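Local coordinates for protein superoxide dismutase 1 (Perkinsus marinus, PDB 2CW2) that probably protects cells from toxic radicals by converting superoxide into hydrogen peroxide and oxygen at an iron centre, at residues I128-F142 with V155-V167. Sequence-based numbering, arbitrary orientation.
Sequences ITRDFGSFEKFKEDF and VWLIADDGKLKIV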
# COMPACT_ATOMS: atom_id res chain seq x y z
N ILE A 128 -15.51 24.99 6.55
CA ILE A 128 -14.56 24.90 5.45
C ILE A 128 -14.19 26.30 4.97
O ILE A 128 -13.02 26.61 4.78
CB ILE A 128 -15.14 24.03 4.29
CG1 ILE A 128 -15.05 22.55 4.65
CG2 ILE A 128 -14.39 24.30 2.99
CD1 ILE A 128 -15.73 21.66 3.67
N THR A 129 -15.20 27.15 4.82
CA THR A 129 -14.95 28.54 4.46
C THR A 129 -14.10 29.21 5.51
O THR A 129 -13.11 29.90 5.20
CB THR A 129 -16.27 29.29 4.27
OG1 THR A 129 -16.94 28.76 3.10
CG2 THR A 129 -16.01 30.75 3.93
N ARG A 130 -14.46 29.00 6.77
CA ARG A 130 -13.73 29.63 7.85
C ARG A 130 -12.25 29.27 7.82
O ARG A 130 -11.38 30.15 7.96
CB ARG A 130 -14.35 29.27 9.19
CG ARG A 130 -13.79 30.07 10.35
CD ARG A 130 -14.19 29.53 11.70
NE ARG A 130 -13.52 28.26 11.94
CZ ARG A 130 -13.83 27.44 12.94
NH1 ARG A 130 -14.78 27.77 13.82
NH2 ARG A 130 -13.16 26.30 13.08
N ASP A 131 -11.94 27.99 7.60
CA ASP A 131 -10.59 27.51 7.83
C ASP A 131 -9.72 27.31 6.59
O ASP A 131 -8.50 27.26 6.69
CB ASP A 131 -10.63 26.24 8.68
CG ASP A 131 -11.20 26.48 10.05
OD1 ASP A 131 -11.19 27.67 10.51
OD2 ASP A 131 -11.69 25.57 10.75
N PHE A 132 -10.35 27.24 5.42
CA PHE A 132 -9.60 27.10 4.17
C PHE A 132 -9.90 28.22 3.22
O PHE A 132 -9.30 28.29 2.14
CB PHE A 132 -9.98 25.78 3.49
CG PHE A 132 -9.58 24.59 4.30
CD1 PHE A 132 -8.30 24.06 4.19
CD2 PHE A 132 -10.47 24.03 5.20
CE1 PHE A 132 -7.93 22.96 4.96
CE2 PHE A 132 -10.11 22.93 5.95
CZ PHE A 132 -8.83 22.40 5.84
N GLY A 133 -10.84 29.09 3.61
CA GLY A 133 -11.17 30.24 2.79
C GLY A 133 -12.31 30.00 1.80
O GLY A 133 -13.18 30.86 1.61
N SER A 134 -12.31 28.82 1.18
CA SER A 134 -13.34 28.45 0.23
C SER A 134 -13.34 26.95 0.08
O SER A 134 -12.33 26.29 0.36
CB SER A 134 -13.08 29.11 -1.14
OG SER A 134 -12.01 28.47 -1.82
N PHE A 135 -14.46 26.40 -0.37
CA PHE A 135 -14.49 24.98 -0.68
C PHE A 135 -13.47 24.64 -1.78
O PHE A 135 -12.81 23.59 -1.72
CB PHE A 135 -15.90 24.53 -1.10
CG PHE A 135 -15.97 23.08 -1.44
CD1 PHE A 135 -15.64 22.13 -0.49
CD2 PHE A 135 -16.37 22.66 -2.71
CE1 PHE A 135 -15.69 20.79 -0.79
CE2 PHE A 135 -16.44 21.30 -3.02
CZ PHE A 135 -16.10 20.37 -2.06
N GLU A 136 -13.33 25.50 -2.79
CA GLU A 136 -12.38 25.20 -3.86
C GLU A 136 -10.95 24.98 -3.30
O GLU A 136 -10.23 24.05 -3.68
CB GLU A 136 -12.36 26.30 -4.95
CG GLU A 136 -13.49 27.32 -4.83
CD GLU A 136 -13.05 28.79 -4.92
OE1 GLU A 136 -11.96 29.06 -5.49
OE2 GLU A 136 -13.80 29.68 -4.43
N LYS A 137 -10.55 25.84 -2.39
CA LYS A 137 -9.20 25.73 -1.83
C LYS A 137 -9.07 24.50 -0.94
O LYS A 137 -8.05 23.81 -0.98
CB LYS A 137 -8.81 27.02 -1.10
CG LYS A 137 -8.58 28.15 -2.14
CD LYS A 137 -8.49 29.54 -1.53
CE LYS A 137 -9.68 30.40 -1.94
NZ LYS A 137 -10.31 30.98 -0.75
N PHE A 138 -10.09 24.22 -0.15
CA PHE A 138 -10.08 22.99 0.64
C PHE A 138 -9.95 21.77 -0.28
O PHE A 138 -9.16 20.84 -0.02
CB PHE A 138 -11.37 22.86 1.44
CG PHE A 138 -11.57 21.48 2.00
CD1 PHE A 138 -10.75 21.01 3.01
CD2 PHE A 138 -12.55 20.64 1.47
CE1 PHE A 138 -10.91 19.71 3.52
CE2 PHE A 138 -12.74 19.35 1.97
CZ PHE A 138 -11.91 18.88 3.00
N LYS A 139 -10.73 21.76 -1.36
CA LYS A 139 -10.71 20.65 -2.30
C LYS A 139 -9.32 20.48 -2.92
O LYS A 139 -8.81 19.37 -3.09
CB LYS A 139 -11.77 20.88 -3.38
CG LYS A 139 -11.95 19.75 -4.33
CD LYS A 139 -13.28 19.90 -5.11
CE LYS A 139 -13.23 19.00 -6.32
NZ LYS A 139 -14.54 18.98 -7.05
N GLU A 140 -8.69 21.60 -3.26
CA GLU A 140 -7.31 21.56 -3.78
C GLU A 140 -6.33 20.91 -2.77
O GLU A 140 -5.53 20.05 -3.15
CB GLU A 140 -6.85 22.97 -4.12
CG GLU A 140 -5.61 23.09 -5.01
CD GLU A 140 -5.39 24.52 -5.47
OE1 GLU A 140 -4.93 24.74 -6.62
OE2 GLU A 140 -5.70 25.44 -4.68
N ASP A 141 -6.40 21.35 -1.52
CA ASP A 141 -5.50 20.90 -0.44
C ASP A 141 -5.68 19.40 -0.21
O ASP A 141 -4.72 18.63 -0.17
CB ASP A 141 -5.85 21.59 0.90
CG ASP A 141 -5.22 22.97 1.08
OD1 ASP A 141 -4.70 23.50 0.09
OD2 ASP A 141 -5.20 23.61 2.21
N PHE A 142 -6.93 19.01 -0.02
CA PHE A 142 -7.26 17.63 0.33
C PHE A 142 -6.88 16.70 -0.82
O PHE A 142 -6.30 15.62 -0.59
CB PHE A 142 -8.76 17.55 0.60
CG PHE A 142 -9.21 16.28 1.29
CD1 PHE A 142 -9.58 15.16 0.56
CD2 PHE A 142 -9.27 16.23 2.68
CE1 PHE A 142 -10.02 13.99 1.21
CE2 PHE A 142 -9.73 15.06 3.34
CZ PHE A 142 -10.09 13.95 2.60
N VAL A 155 -6.27 9.85 4.02
CA VAL A 155 -6.25 11.29 4.27
C VAL A 155 -7.52 11.62 5.04
O VAL A 155 -8.60 11.11 4.72
CB VAL A 155 -6.17 12.11 2.97
CG1 VAL A 155 -6.18 13.62 3.28
CG2 VAL A 155 -4.93 11.74 2.18
N TRP A 156 -7.38 12.42 6.10
CA TRP A 156 -8.48 12.74 6.99
C TRP A 156 -8.71 14.25 7.03
O TRP A 156 -7.75 15.03 7.00
CB TRP A 156 -8.10 12.33 8.42
CG TRP A 156 -7.86 10.89 8.63
CD1 TRP A 156 -6.67 10.21 8.48
CD2 TRP A 156 -8.81 9.93 9.07
NE1 TRP A 156 -6.84 8.88 8.79
CE2 TRP A 156 -8.14 8.68 9.16
CE3 TRP A 156 -10.18 9.98 9.40
CZ2 TRP A 156 -8.79 7.51 9.57
CZ3 TRP A 156 -10.82 8.81 9.79
CH2 TRP A 156 -10.12 7.60 9.86
N LEU A 157 -9.97 14.66 7.09
CA LEU A 157 -10.33 15.99 7.55
C LEU A 157 -10.69 15.76 9.00
O LEU A 157 -11.54 14.91 9.30
CB LEU A 157 -11.56 16.55 6.82
CG LEU A 157 -11.99 17.91 7.43
CD1 LEU A 157 -10.87 18.92 7.24
CD2 LEU A 157 -13.23 18.41 6.75
N ILE A 158 -10.03 16.50 9.89
CA ILE A 158 -10.21 16.39 11.32
C ILE A 158 -10.67 17.71 11.93
O ILE A 158 -10.46 18.76 11.35
CB ILE A 158 -8.83 15.98 11.90
CG1 ILE A 158 -8.95 14.72 12.70
CG2 ILE A 158 -8.06 17.12 12.52
CD1 ILE A 158 -8.93 13.56 11.79
N ALA A 159 -11.34 17.64 13.07
CA ALA A 159 -11.51 18.80 13.94
C ALA A 159 -10.50 18.62 15.06
O ALA A 159 -10.50 17.60 15.75
CB ALA A 159 -12.92 18.84 14.52
N ASP A 160 -9.62 19.58 15.23
CA ASP A 160 -8.60 19.38 16.23
C ASP A 160 -9.10 20.02 17.53
O ASP A 160 -9.73 19.35 18.36
CB ASP A 160 -7.26 19.90 15.72
CG ASP A 160 -6.14 19.69 16.69
OD1 ASP A 160 -6.36 19.86 17.91
OD2 ASP A 160 -5.01 19.34 16.32
N ASP A 161 -8.92 21.29 17.72
CA ASP A 161 -9.51 21.79 18.98
C ASP A 161 -10.58 22.74 18.50
O ASP A 161 -10.51 23.91 18.77
CB ASP A 161 -8.45 22.52 19.82
CG ASP A 161 -8.49 22.15 21.32
OD1 ASP A 161 -9.44 22.54 22.03
OD2 ASP A 161 -7.56 21.50 21.87
N GLY A 162 -11.53 22.22 17.72
CA GLY A 162 -12.55 23.05 17.10
C GLY A 162 -12.13 23.58 15.73
O GLY A 162 -12.94 24.19 15.05
N LYS A 163 -10.90 23.29 15.31
CA LYS A 163 -10.34 23.82 14.06
C LYS A 163 -10.21 22.70 13.05
O LYS A 163 -9.81 21.60 13.42
CB LYS A 163 -8.92 24.33 14.31
CG LYS A 163 -8.67 25.80 14.05
CD LYS A 163 -8.84 26.20 12.58
CE LYS A 163 -8.18 27.55 12.30
NZ LYS A 163 -9.12 28.58 11.79
N LEU A 164 -10.52 22.98 11.79
CA LEU A 164 -10.40 21.98 10.73
C LEU A 164 -8.96 21.85 10.31
O LEU A 164 -8.23 22.84 10.19
CB LEU A 164 -11.21 22.41 9.51
CG LEU A 164 -12.73 22.45 9.56
CD1 LEU A 164 -13.29 22.41 8.12
CD2 LEU A 164 -13.29 21.29 10.38
N LYS A 165 -8.53 20.62 10.06
CA LYS A 165 -7.18 20.39 9.58
C LYS A 165 -7.15 19.11 8.76
O LYS A 165 -7.86 18.15 9.05
CB LYS A 165 -6.24 20.32 10.78
CG LYS A 165 -4.84 19.87 10.54
CD LYS A 165 -4.26 19.41 11.89
CE LYS A 165 -3.49 20.51 12.58
NZ LYS A 165 -2.82 20.02 13.83
N ILE A 166 -6.31 19.10 7.73
CA ILE A 166 -6.15 17.92 6.90
C ILE A 166 -4.93 17.16 7.41
O ILE A 166 -3.84 17.74 7.52
CB ILE A 166 -5.95 18.28 5.43
CG1 ILE A 166 -7.21 18.95 4.87
CG2 ILE A 166 -5.56 17.01 4.61
CD1 ILE A 166 -7.01 19.67 3.54
N VAL A 167 -5.12 15.89 7.75
CA VAL A 167 -4.00 15.08 8.22
C VAL A 167 -3.94 13.76 7.49
O VAL A 167 -4.98 13.20 7.09
CB VAL A 167 -4.07 14.79 9.74
CG1 VAL A 167 -4.03 16.07 10.55
CG2 VAL A 167 -5.31 13.97 10.09
O HOH W 1 -15.20 25.60 15.82
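Val155 CG1 sits over one face of the Phe142 ring in a CH-pi contact, 4.0 Å from the centroid, while Leu157 N lies in the ring plane at its edge. With CG anti to the backbone N (chi1 -166°), Phe142 carries its ring from helix 135-148 onto the sheet, where Trp209 also meets it. Phe132 takes Phe138 CD1 over the centre of one face and has Leu164 CD1 at its edge. Ile166, on an outermost strand, suits its place because the unbranched CG1-CD1 arm, CG1 beside the backbone N (chi1 -65°), carries CD1 out to helix 135-148, 3.5 Å from Asp141 CB; CD1 also meets the Phe132 and Phe138 rings. Leu157 CD1 closes on Phe138 CE1 at 3.8 Å.

At the hairpin end the flat groups are polar. The Arg130 guanidinium holds Asp131 side-on, NE to OD1 and NH2 to OD2, and in the same plane NH2 donates to Gly162 O (2.9 Å), which a water also links to NH1. Lys163 NZ bridges to Asp131 OD1 at 2.6 Å, from the carboxylate face opposite Arg130 NE. Leu164 N donates to OD2, nearly straight (167°) but from above the carboxylate plane. At Gly162's positive phi a CB would press on Asp161 O, so the turn calls for glycine. Each carboxylate oxygen thus accepts two bonds; the two cations probably favour an ionised Asp131, whose charge should ease their closeness. Together these bonds tie helix 122-132 to the beta-hairpin.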